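Local coordinates for protein glycerate 2-kinase (Pyrococcus horikoshii, PDB 1X3L) that catalyses the ATP-dependent phosphorylation of D-glycerate to 2-phosphoglycerate, preferring magnesium as its metal and accepting other nucleotides or pyrophosphate as phosphate donor, at residues Ser145-Asp148 / Leu149-Thr153; His164-Asn167 / Thr168-His172; Asp219-Arg222 / Ile223-Tyr227; Tyr227-Trp230 / Glu231-Pro234; His240-Arg243 / Gly244-Gly247. One frame throughout, in Å; residues are numbered along the deposited sequence.

Contact 1: Ser145-Asp148 / Leu149-Thr153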
# COMPACT_ATOMS: atom_id res chain seq x y z
N SER A 145 -27.81 9.47 2.59
CA SER A 145 -27.13 9.92 3.80
C SER A 145 -25.99 8.99 4.16
O SER A 145 -25.94 7.84 3.71
CB SER A 145 -28.12 9.97 4.97
OG SER A 145 -28.51 8.67 5.34
N LEU A 146 -25.06 9.48 4.97
CA LEU A 146 -23.94 8.67 5.40
C LEU A 146 -24.47 7.42 6.07
O LEU A 146 -23.87 6.35 5.99
CB LEU A 146 -23.06 9.46 6.38
CG LEU A 146 -21.91 8.71 7.04
CD1 LEU A 146 -21.07 7.99 5.99
CD2 LEU A 146 -21.06 9.70 7.81
N GLU A 147 -25.61 7.55 6.73
CA GLU A 147 -26.21 6.41 7.42
C GLU A 147 -26.79 5.42 6.41
O GLU A 147 -26.81 4.22 6.66
CB GLU A 147 -27.29 6.88 8.39
CG GLU A 147 -27.66 5.84 9.43
CD GLU A 147 -26.45 5.29 10.16
OE1 GLU A 147 -25.65 6.10 10.70
OE2 GLU A 147 -26.29 4.05 10.21
N ASP A 148 -27.26 5.93 5.27
CA ASP A 148 -27.80 5.05 4.24
C ASP A 148 -26.65 4.24 3.68
O ASP A 148 -26.79 3.06 3.37
CB ASP A 148 -28.45 5.85 3.10
CG ASP A 148 -29.76 6.50 3.51
OD1 ASP A 148 -30.57 5.83 4.19
OD2 ASP A 148 -29.99 7.67 3.13
N LEU A 149 -25.49 4.89 3.54
CA LEU A 149 -24.30 4.23 3.03
C LEU A 149 -23.90 3.09 3.95
O LEU A 149 -23.66 1.97 3.51
CB LEU A 149 -23.15 5.24 2.91
CG LEU A 149 -21.76 4.68 2.61
CD1 LEU A 149 -21.78 3.82 1.35
CD2 LEU A 149 -20.78 5.83 2.46
N LYS A 150 -23.84 3.38 5.25
CA LYS A 150 -23.47 2.38 6.24
C LYS A 150 -24.38 1.16 6.17
O LYS A 150 -23.90 0.02 6.13
CB LYS A 150 -23.51 2.96 7.65
CG LYS A 150 -22.50 4.07 7.92
CD LYS A 150 -22.56 4.51 9.38
CE LYS A 150 -21.58 5.63 9.67
NZ LYS A 150 -21.61 6.02 11.11
N LEU A 151 -25.69 1.39 6.16
CA LEU A 151 -26.63 0.28 6.10
C LEU A 151 -26.43 -0.55 4.83
O LEU A 151 -26.51 -1.78 4.87
CB LEU A 151 -28.07 0.81 6.14
CG LEU A 151 -28.46 1.61 7.39
CD1 LEU A 151 -29.93 2.01 7.30
CD2 LEU A 151 -28.21 0.78 8.64
N THR A 152 -26.17 0.12 3.72
CA THR A 152 -25.96 -0.58 2.46
C THR A 152 -24.70 -1.43 2.53
O THR A 152 -24.73 -2.63 2.24
CB THR A 152 -25.83 0.42 1.28
OG1 THR A 152 -27.00 1.24 1.21
CG2 THR A 152 -25.67 -0.33 -0.03
N THR A 153 -23.59 -0.82 2.93
CA THR A 153 -22.33 -1.54 3.05
C THR A 153 -22.46 -2.71 4.01
O THR A 153 -21.82 -3.75 3.82
CB THR A 153 -21.19 -0.61 3.53
OG1 THR A 153 -21.61 0.10 4.70
CG2 THR A 153 -20.82 0.40 2.45

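Contact 2: His164-Asn167 / Thr168-His172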
# COMPACT_ATOMS: atom_id res chain seq x y z
N HIS A 164 -15.02 -6.91 -4.76
CA HIS A 164 -15.11 -6.07 -5.94
C HIS A 164 -16.57 -5.73 -6.27
O HIS A 164 -16.85 -4.71 -6.90
CB HIS A 164 -14.43 -6.74 -7.14
CG HIS A 164 -15.16 -7.94 -7.66
ND1 HIS A 164 -16.31 -7.84 -8.42
CD2 HIS A 164 -14.90 -9.26 -7.55
CE1 HIS A 164 -16.72 -9.05 -8.75
NE2 HIS A 164 -15.89 -9.93 -8.24
N GLU A 165 -17.49 -6.59 -5.84
CA GLU A 165 -18.91 -6.37 -6.07
C GLU A 165 -19.40 -5.29 -5.12
O GLU A 165 -20.35 -4.56 -5.42
CB GLU A 165 -19.71 -7.66 -5.84
CG GLU A 165 -19.35 -8.80 -6.77
CD GLU A 165 -20.18 -10.05 -6.52
OE1 GLU A 165 -20.18 -10.54 -5.38
OE2 GLU A 165 -20.82 -10.53 -7.47
N ILE A 166 -18.75 -5.19 -3.97
CA ILE A 166 -19.10 -4.20 -2.96
C ILE A 166 -18.57 -2.85 -3.41
O ILE A 166 -19.19 -1.82 -3.15
CB ILE A 166 -18.48 -4.57 -1.59
CG1 ILE A 166 -19.18 -5.82 -1.04
CG2 ILE A 166 -18.61 -3.40 -0.61
CD1 ILE A 166 -18.62 -6.31 0.29
N ASN A 167 -17.42 -2.87 -4.08
CA ASN A 167 -16.80 -1.66 -4.59
C ASN A 167 -17.65 -1.11 -5.73
O ASN A 167 -17.76 0.09 -5.92
CB ASN A 167 -15.39 -1.96 -5.12
CG ASN A 167 -14.44 -2.40 -4.03
OD1 ASN A 167 -14.82 -2.49 -2.86
ND2 ASN A 167 -13.20 -2.69 -4.40
N THR A 168 -18.24 -2.02 -6.50
CA THR A 168 -19.09 -1.64 -7.62
C THR A 168 -20.31 -0.87 -7.12
O THR A 168 -20.67 0.17 -7.66
CB THR A 168 -19.57 -2.87 -8.40
OG1 THR A 168 -18.45 -3.47 -9.06
CG2 THR A 168 -20.62 -2.48 -9.43
N VAL A 169 -20.94 -1.40 -6.08
CA VAL A 169 -22.11 -0.76 -5.51
C VAL A 169 -21.71 0.57 -4.86
O VAL A 169 -22.33 1.59 -5.13
CB VAL A 169 -22.80 -1.66 -4.46
CG1 VAL A 169 -23.96 -0.91 -3.82
CG2 VAL A 169 -23.30 -2.93 -5.11
N ARG A 170 -20.66 0.55 -4.04
CA ARG A 170 -20.21 1.77 -3.37
C ARG A 170 -19.79 2.87 -4.35
O ARG A 170 -20.07 4.05 -4.13
CB ARG A 170 -19.07 1.48 -2.39
CG ARG A 170 -19.47 0.60 -1.19
CD ARG A 170 -18.37 0.50 -0.12
NE ARG A 170 -17.10 0.01 -0.67
CZ ARG A 170 -16.15 0.78 -1.17
NH1 ARG A 170 -16.30 2.10 -1.20
NH2 ARG A 170 -15.04 0.24 -1.66
N LYS A 171 -19.10 2.48 -5.42
CA LYS A 171 -18.67 3.46 -6.41
C LYS A 171 -19.86 4.14 -7.08
O LYS A 171 -19.76 5.30 -7.51
CB LYS A 171 -17.79 2.79 -7.48
CG LYS A 171 -16.40 2.41 -6.99
CD LYS A 171 -15.54 1.81 -8.10
CE LYS A 171 -14.14 1.51 -7.58
NZ LYS A 171 -13.19 1.14 -8.67
N HIS A 172 -20.99 3.44 -7.16
CA HIS A 172 -22.17 4.01 -7.80
C HIS A 172 -23.13 4.79 -6.89
O HIS A 172 -24.24 5.12 -7.31
CB HIS A 172 -22.94 2.93 -8.57
CG HIS A 172 -22.26 2.51 -9.84
ND1 HIS A 172 -21.21 1.63 -9.86
CD2 HIS A 172 -22.43 2.93 -11.12
CE1 HIS A 172 -20.75 1.51 -11.10
NE2 HIS A 172 -21.48 2.29 -11.88

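Contact 3: Asp219-Arg222 / Ile223-Tyr227. With EDO (1,2-ethanediol), chain F.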
# COMPACT_ATOMS: atom_id res chain seq x y z
N ASP A 219 -24.77 -3.22 -13.22
CA ASP A 219 -23.98 -4.19 -12.47
C ASP A 219 -24.30 -4.06 -10.99
O ASP A 219 -24.44 -5.06 -10.28
CB ASP A 219 -22.47 -3.97 -12.68
CG ASP A 219 -22.00 -4.33 -14.07
OD1 ASP A 219 -22.59 -5.24 -14.68
OD2 ASP A 219 -21.03 -3.70 -14.56
N ALA A 220 -24.43 -2.82 -10.52
CA ALA A 220 -24.75 -2.57 -9.12
C ALA A 220 -26.11 -3.14 -8.73
O ALA A 220 -26.26 -3.73 -7.65
CB ALA A 220 -24.71 -1.08 -8.84
N LYS A 221 -27.10 -2.98 -9.60
CA LYS A 221 -28.44 -3.50 -9.31
C LYS A 221 -28.42 -5.03 -9.30
O LYS A 221 -28.96 -5.66 -8.39
CB LYS A 221 -29.44 -3.00 -10.35
CG LYS A 221 -30.89 -3.37 -10.02
CD LYS A 221 -31.88 -2.77 -11.01
CE LYS A 221 -33.31 -3.13 -10.66
NZ LYS A 221 -34.28 -2.60 -11.66
N ARG A 222 -27.79 -5.62 -10.31
CA ARG A 222 -27.68 -7.08 -10.40
C ARG A 222 -27.12 -7.64 -9.10
O ARG A 222 -27.62 -8.62 -8.57
CB ARG A 222 -26.76 -7.47 -11.55
CG ARG A 222 -27.30 -7.20 -12.94
CD ARG A 222 -26.19 -7.29 -13.97
NE ARG A 222 -26.69 -7.21 -15.34
CZ ARG A 222 -25.91 -7.05 -16.41
NH1 ARG A 222 -24.59 -6.96 -16.26
NH2 ARG A 222 -26.44 -7.01 -17.62
N ILE A 223 -26.07 -6.99 -8.61
CA ILE A 223 -25.40 -7.40 -7.38
C ILE A 223 -26.31 -7.34 -6.17
O ILE A 223 -26.37 -8.29 -5.39
CB ILE A 223 -24.15 -6.52 -7.12
CG1 ILE A 223 -23.05 -6.87 -8.13
CG2 ILE A 223 -23.66 -6.71 -5.70
CD1 ILE A 223 -21.84 -5.96 -8.07
N LEU A 224 -27.01 -6.23 -5.99
CA LEU A 224 -27.91 -6.08 -4.85
C LEU A 224 -29.02 -7.13 -4.90
O LEU A 224 -29.43 -7.65 -3.86
CB LEU A 224 -28.52 -4.68 -4.82
CG LEU A 224 -27.54 -3.55 -4.46
CD1 LEU A 224 -28.27 -2.22 -4.44
CD2 LEU A 224 -26.92 -3.83 -3.10
N GLU A 225 -29.50 -7.43 -6.10
CA GLU A 225 -30.56 -8.42 -6.26
C GLU A 225 -30.00 -9.83 -6.04
O GLU A 225 -30.61 -10.64 -5.35
CB GLU A 225 -31.17 -8.31 -7.67
CG GLU A 225 -31.96 -7.03 -7.91
CD GLU A 225 -32.55 -6.96 -9.30
OE1 GLU A 225 -31.77 -6.98 -10.28
OE2 GLU A 225 -33.79 -6.88 -9.42
N LEU A 226 -28.84 -10.10 -6.63
CA LEU A 226 -28.20 -11.40 -6.51
C LEU A 226 -28.06 -11.83 -5.05
O LEU A 226 -28.13 -13.02 -4.74
CB LEU A 226 -26.81 -11.37 -7.15
CG LEU A 226 -26.02 -12.67 -7.05
CD1 LEU A 226 -26.75 -13.78 -7.80
CD2 LEU A 226 -24.62 -12.48 -7.61
N TYR A 227 -27.87 -10.87 -4.16
CA TYR A 227 -27.72 -11.16 -2.74
C TYR A 227 -28.98 -10.82 -1.96
O TYR A 227 -28.94 -10.64 -0.74
CB TYR A 227 -26.52 -10.39 -2.19
CG TYR A 227 -25.20 -10.91 -2.72
CD1 TYR A 227 -24.13 -10.05 -2.97
CD2 TYR A 227 -25.01 -12.27 -2.97
CE1 TYR A 227 -22.92 -10.53 -3.46
CE2 TYR A 227 -23.80 -12.76 -3.45
CZ TYR A 227 -22.76 -11.89 -3.69
OH TYR A 227 -21.56 -12.37 -4.16
C1 EDO F . -37.03 -4.40 -9.30
O1 EDO F . -36.37 -4.29 -10.57
C2 EDO F . -37.46 -3.02 -8.81
O2 EDO F . -38.12 -3.14 -7.55

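Contact 4: Tyr227-Trp230 / Glu231-Pro234. With EDO (1,2-ethanediol), chain F.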
# COMPACT_ATOMS: atom_id res chain seq x y z
N TYR A 227 -27.87 -10.87 -4.16
CA TYR A 227 -27.72 -11.16 -2.74
C TYR A 227 -28.98 -10.82 -1.96
O TYR A 227 -28.94 -10.64 -0.74
CB TYR A 227 -26.52 -10.39 -2.19
CG TYR A 227 -25.20 -10.91 -2.72
CD1 TYR A 227 -24.13 -10.05 -2.97
CD2 TYR A 227 -25.01 -12.27 -2.97
CE1 TYR A 227 -22.92 -10.53 -3.46
CE2 TYR A 227 -23.80 -12.76 -3.45
CZ TYR A 227 -22.76 -11.89 -3.69
OH TYR A 227 -21.56 -12.37 -4.16
N ASP A 228 -30.10 -10.74 -2.67
CA ASP A 228 -31.40 -10.44 -2.08
C ASP A 228 -31.41 -9.32 -1.05
O ASP A 228 -32.03 -9.45 0.01
CB ASP A 228 -32.00 -11.70 -1.47
CG ASP A 228 -32.41 -12.72 -2.52
OD1 ASP A 228 -33.27 -12.40 -3.37
OD2 ASP A 228 -31.86 -13.84 -2.50
N ILE A 229 -30.73 -8.22 -1.35
CA ILE A 229 -30.70 -7.08 -0.45
C ILE A 229 -31.18 -5.83 -1.17
O ILE A 229 -31.22 -4.74 -0.61
CB ILE A 229 -29.28 -6.81 0.11
CG1 ILE A 229 -28.28 -6.69 -1.04
CG2 ILE A 229 -28.88 -7.92 1.07
CD1 ILE A 229 -26.88 -6.34 -0.58
N TRP A 230 -31.56 -6.01 -2.44
CA TRP A 230 -32.05 -4.91 -3.26
C TRP A 230 -33.24 -4.22 -2.60
O TRP A 230 -33.35 -2.99 -2.63
CB TRP A 230 -32.46 -5.43 -4.65
CG TRP A 230 -33.15 -4.41 -5.51
CD1 TRP A 230 -34.46 -4.43 -5.91
CD2 TRP A 230 -32.58 -3.22 -6.08
NE1 TRP A 230 -34.74 -3.33 -6.69
CE2 TRP A 230 -33.60 -2.57 -6.81
CE3 TRP A 230 -31.30 -2.64 -6.04
CZ2 TRP A 230 -33.39 -1.37 -7.49
CZ3 TRP A 230 -31.09 -1.45 -6.72
CH2 TRP A 230 -32.13 -0.82 -7.43
N GLU A 231 -34.12 -5.01 -1.99
CA GLU A 231 -35.29 -4.46 -1.32
C GLU A 231 -34.96 -4.09 0.13
O GLU A 231 -35.70 -3.36 0.77
CB GLU A 231 -36.44 -5.48 -1.34
CG GLU A 231 -36.94 -5.85 -2.73
CD GLU A 231 -37.62 -4.70 -3.45
OE1 GLU A 231 -38.01 -4.87 -4.62
OE2 GLU A 231 -37.77 -3.62 -2.84
N LYS A 232 -33.84 -4.60 0.62
CA LYS A 232 -33.43 -4.33 2.00
C LYS A 232 -32.67 -3.01 2.16
O LYS A 232 -32.70 -2.41 3.23
CB LYS A 232 -32.58 -5.48 2.53
CG LYS A 232 -33.34 -6.80 2.66
CD LYS A 232 -32.46 -7.88 3.30
CE LYS A 232 -33.22 -9.18 3.54
NZ LYS A 232 -33.64 -9.83 2.26
N VAL A 233 -32.00 -2.56 1.11
CA VAL A 233 -31.25 -1.31 1.17
C VAL A 233 -32.23 -0.15 1.24
O VAL A 233 -33.38 -0.27 0.80
CB VAL A 233 -30.36 -1.12 -0.07
CG1 VAL A 233 -29.37 -2.26 -0.18
CG2 VAL A 233 -31.22 -1.03 -1.33
N PRO A 234 -31.80 1.00 1.80
CA PRO A 234 -32.71 2.15 1.89
C PRO A 234 -33.28 2.54 0.53
O PRO A 234 -32.69 2.27 -0.52
CB PRO A 234 -31.83 3.24 2.50
CG PRO A 234 -30.44 2.84 2.07
CD PRO A 234 -30.46 1.35 2.28
C1 EDO F . -37.03 -4.40 -9.30
O1 EDO F . -36.37 -4.29 -10.57
C2 EDO F . -37.46 -3.02 -8.81
O2 EDO F . -38.12 -3.14 -7.55

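Contact 5: His240-Arg243 / Gly244-Gly247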
# COMPACT_ATOMS: atom_id res chain seq x y z
N HIS A 240 -31.50 6.24 -6.37
CA HIS A 240 -30.36 6.80 -7.08
C HIS A 240 -29.91 5.87 -8.20
O HIS A 240 -29.54 6.32 -9.28
CB HIS A 240 -29.18 7.04 -6.15
CG HIS A 240 -27.95 7.51 -6.87
ND1 HIS A 240 -27.88 8.74 -7.48
CD2 HIS A 240 -26.79 6.88 -7.15
CE1 HIS A 240 -26.72 8.85 -8.10
NE2 HIS A 240 -26.04 7.74 -7.92
N ILE A 241 -29.95 4.57 -7.93
CA ILE A 241 -29.54 3.59 -8.93
C ILE A 241 -30.53 3.52 -10.08
O ILE A 241 -30.13 3.39 -11.24
CB ILE A 241 -29.34 2.20 -8.28
CG1 ILE A 241 -28.07 2.23 -7.41
CG2 ILE A 241 -29.23 1.12 -9.35
CD1 ILE A 241 -27.83 0.98 -6.59
N GLU A 242 -31.83 3.60 -9.78
CA GLU A 242 -32.85 3.58 -10.82
C GLU A 242 -32.66 4.81 -11.70
O GLU A 242 -32.81 4.75 -12.93
CB GLU A 242 -34.25 3.58 -10.21
CG GLU A 242 -34.69 2.25 -9.62
CD GLU A 242 -34.72 1.14 -10.66
OE1 GLU A 242 -35.26 1.38 -11.76
OE2 GLU A 242 -34.24 0.03 -10.37
N ARG A 243 -32.33 5.94 -11.07
CA ARG A 243 -32.11 7.17 -11.82
C ARG A 243 -30.91 6.97 -12.75
O ARG A 243 -30.91 7.45 -13.88
CB ARG A 243 -31.83 8.34 -10.87
CG ARG A 243 -33.02 8.77 -10.01
CD ARG A 243 -32.75 10.13 -9.40
NE ARG A 243 -32.65 11.16 -10.44
CZ ARG A 243 -32.06 12.34 -10.28
NH1 ARG A 243 -31.49 12.66 -9.12
NH2 ARG A 243 -32.01 13.19 -11.29
N GLY A 244 -29.90 6.27 -12.25
CA GLY A 244 -28.72 6.00 -13.06
C GLY A 244 -29.08 5.12 -14.25
O GLY A 244 -28.57 5.30 -15.35
N LEU A 245 -29.96 4.16 -14.02
CA LEU A 245 -30.40 3.27 -15.08
C LEU A 245 -31.17 4.05 -16.14
O LEU A 245 -31.13 3.72 -17.32
CB LEU A 245 -31.28 2.16 -14.52
CG LEU A 245 -30.58 1.13 -13.64
CD1 LEU A 245 -31.60 0.13 -13.13
CD2 LEU A 245 -29.48 0.42 -14.44
N ARG A 246 -31.88 5.09 -15.71
CA ARG A 246 -32.64 5.91 -16.65
C ARG A 246 -31.74 6.93 -17.34
O ARG A 246 -32.16 7.60 -18.28
CB ARG A 246 -33.79 6.62 -15.92
CG ARG A 246 -34.94 5.72 -15.51
CD ARG A 246 -36.16 6.54 -15.12
NE ARG A 246 -36.08 7.09 -13.77
CZ ARG A 246 -36.26 6.39 -12.66
NH1 ARG A 246 -36.55 5.09 -12.73
NH2 ARG A 246 -36.17 6.97 -11.47
N GLY A 247 -30.51 7.05 -16.86
CA GLY A 247 -29.58 8.00 -17.46
C GLY A 247 -29.74 9.41 -16.93
O GLY A 247 -29.27 10.37 -17.54

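Contact 1: Ser145-Asp148 / Leu149-Thr153
The carbonyl oxygen of D148 is gripped twice by T152: the hydroxyl OG1 gives its proton to D148 O at 2.8 Å, and the backbone N of T152 bonds the same oxygen at 3.0 Å, the two donors arriving from opposite faces of the carbonyl plane. The hydroxyl gets there because OG1 stands beside the backbone N of T152 (chi1 -58°), pointing back along the helix. These bonds join the first two turns of helix 146-158, which a capping box starts. S145 sits at the N-cap and its OG accepts from D148 N, while S145 N returns a nearly straight bond of 2.9 Å to D148 OD2, met on the anti side of the carboxylate. S236 adds a weak hydrogen bond to that same oxygen. On the other flank K150 runs out fully extended beyond CG, crossing between L146 and E147. Its CE lies 4.1 Å from L146 CG, and its CD is 3.7 Å from E147 OE1, whereas its NZ stays 4.1 Å from that oxygen, beyond a salt bridge. A serine at K150 would probably leave the carboxylate of E147 without the nearby positive charge and uncover the flank of L146, which otherwise packs on P101 and helix 103-118. L146 CD1 also meets L149 CD2 at 4.1 Å. S145 and D148 each bind the other's backbone N-H, which ties the N-cap to the third residue of the helix, and the negative charge of D148 is likely to be favoured by the positive end of the helix dipole.

Contact 2: His164-Asn167 / Thr168-His172
T168 and H164, N167 and R170 meet about one turn apart along helix 163-171, a short helix that packs against helices 146-158 and 217-226 and leaves H164 exposed. The packed flank carries T168 and V169. T168 OG1 gives its proton to H164 O at 3.0 Å, and T168 N bonds the same oxygen from the opposite face of the carbonyl plane. Both T168 and V169 also press on I223, and V169 CG2 lies against E165 O at 3.4 Å. E165 starts away from residues 168-172, and its OE1 accepts from K162 N and Y227 OH. H164 marks the solvent side; N167 and R170, which lie side by side and point the same way, are partly exposed, though R170 also touches T153 of helix 146-158. R170 folds back through its third torsion (chi3 -56°), bringing NH2 to N167 OD1 at 3.0 Å, well above the amide plane and with the two flat groups turned 72° apart. NH2 also bonds S207 OG, while R170 NE comes within 3.7 Å of I166 CG2. A leucine in place of R170 would probably leave N167 OD1 without this donor and S207 without its guanidinium partner. Just past the helix, H172, whose NE2 is held by E251, stands edge-on to T168 O with the oxygen in the ring plane and gives it the ND1 proton at 2.7 Å.

Contact 3: Asp219-Arg222 / Ile223-Tyr227
K221 and E225, one turn apart on helix 217-226, cross at an angle without pairing their charges: K221 CG lies 3.7 Å from E225 OE1, but K221 NZ and E225 OE2 remain 4.9 Å apart. Since CG of K221 is anti to the backbone N (chi1 -173°) and the chain beyond it is extended, the ammonium is carried past the carboxylate. It finds partners elsewhere, in a salt bridge to E242 on helix 235-246 and in a hydrogen bond of 2.9 Å from K221 NZ to O1 of an ethanediol, probably left by the crystallisation liquor. Along the backbone the N of I223, L224, E225 and L226 bond the O of D219, A220, K221 and R222, the last pair, L226 N to R222 O, at 2.7 Å. R222 turns back to D219, its NH1 making a salt bridge of 3.1 Å to D219 OD1, while NH2 pairs with E218. The other oxygen of D219, OD2, accepts from T216 N. I223 packs on E165, T168 and V169 of helix 163-171. K221 thus ties its helix to helix 235-246, whereas R222, held by acidic residues of its own helix, stays local.

Contact 4: Tyr227-Trp230 / Glu231-Pro234
A Schellman motif closes helix 217-226 here, and the chain then turns through 227-234 to the N-cap of helix 235-246. D228, with its positive phi of 43°, is the C-prime residue: its N bonds back to E225 O and I229 N to L224 O. The turn beyond is tied by its carbonyls. K232 bends at its last torsion (chi4 65°), which swings the ammonium back so that NZ meets D228 O at 2.8 Å, almost in line with the C=O bond; the carboxylate of D228 is too distant to pair with it. I229 O accepts from V233 N at 2.9 Å and, weakly, from K232 N. V233 lies close over this turn, with CG1 3.1 Å from I229 O and CG2 3.2 Å from W230 O; that second carbonyl is also bonded by R238 NH1, which takes V233 O as well. W230 and E231 cross with ring and carboxylate 70° apart, E231 OE1 lying 3.8 Å from W230 CD1. An ethanediol sits at the edge of the indole, its C2 3.5 Å from W230 NE1, and gives a weak hydrogen bond from O2 to E231 OE1. The backbone oxygens thus hold the loop, while its apolar side chains face the helices: W230 lies on K221, L224 and E225 of helix 217-226 and on I241 and E242 of helix 235-246, whereas I229 packs on L156 and P234 on D148 and T152, all three of helix 146-158.

Contact 5: His240-Arg243 / Gly244-Gly247
Both E242 and R246 have CG beside the backbone N (chi1 -75° in E242), and R246 bends again at chi3 (-79°), which folds its guanidinium back over the last turn of helix 235-246. A Schellman motif ends that helix at G247, where positive phi would jam a CB against the preceding carbonyl oxygen. The R246 guanidinium covers E242 O and R243 N with one face, each displaced toward its rim, and its NH1 comes 3.7 Å from E242 CB. Its charge does not pair with E242, since OE1 of that residue stays 4.0 Å from R246 NH1; R246 NE instead forms a salt bridge with E248, as R243 NE does with the other oxygen of the same carboxylate. The two arginines cross with their guanidinium planes 23° apart, and E248 between them probably offsets the like charges. E242 is bent at chi2, and its OE2, which K221 holds, lies 3.8 Å from L245 CD1. I241 and L245 also pack toward helix 217-226, against L224 and K221 respectively. On the backbone, H240 O, I241 O and E242 O accept from the N of G244, L245 and R246. H240 ND1 bonds E142. At the end of the turn, G247 N closes on G244 O at 3.0 Å.

How the contacts relate
All five contacts lie on or between four helices, 146-158, 163-171, 217-226 and 235-246, on the same side of the chain's centre, and follow one another in sequence. Contact 1 opens helix 146-158 and contact 2 spans helix 163-171; their centres are about 13 Å apart. Contact 3, on helix 217-226, packs against contact 2 with centres about 10 Å apart, and contact 4 continues from it through shared Y227 into the loop leading to helix 235-246. There contact 5 packs back on contact 3, about 14 Å away between centres, and touches contacts 2 and 4. Contact 4 also touches contact 1. The four helices thus form one cluster, away from K58, which probably binds substrate.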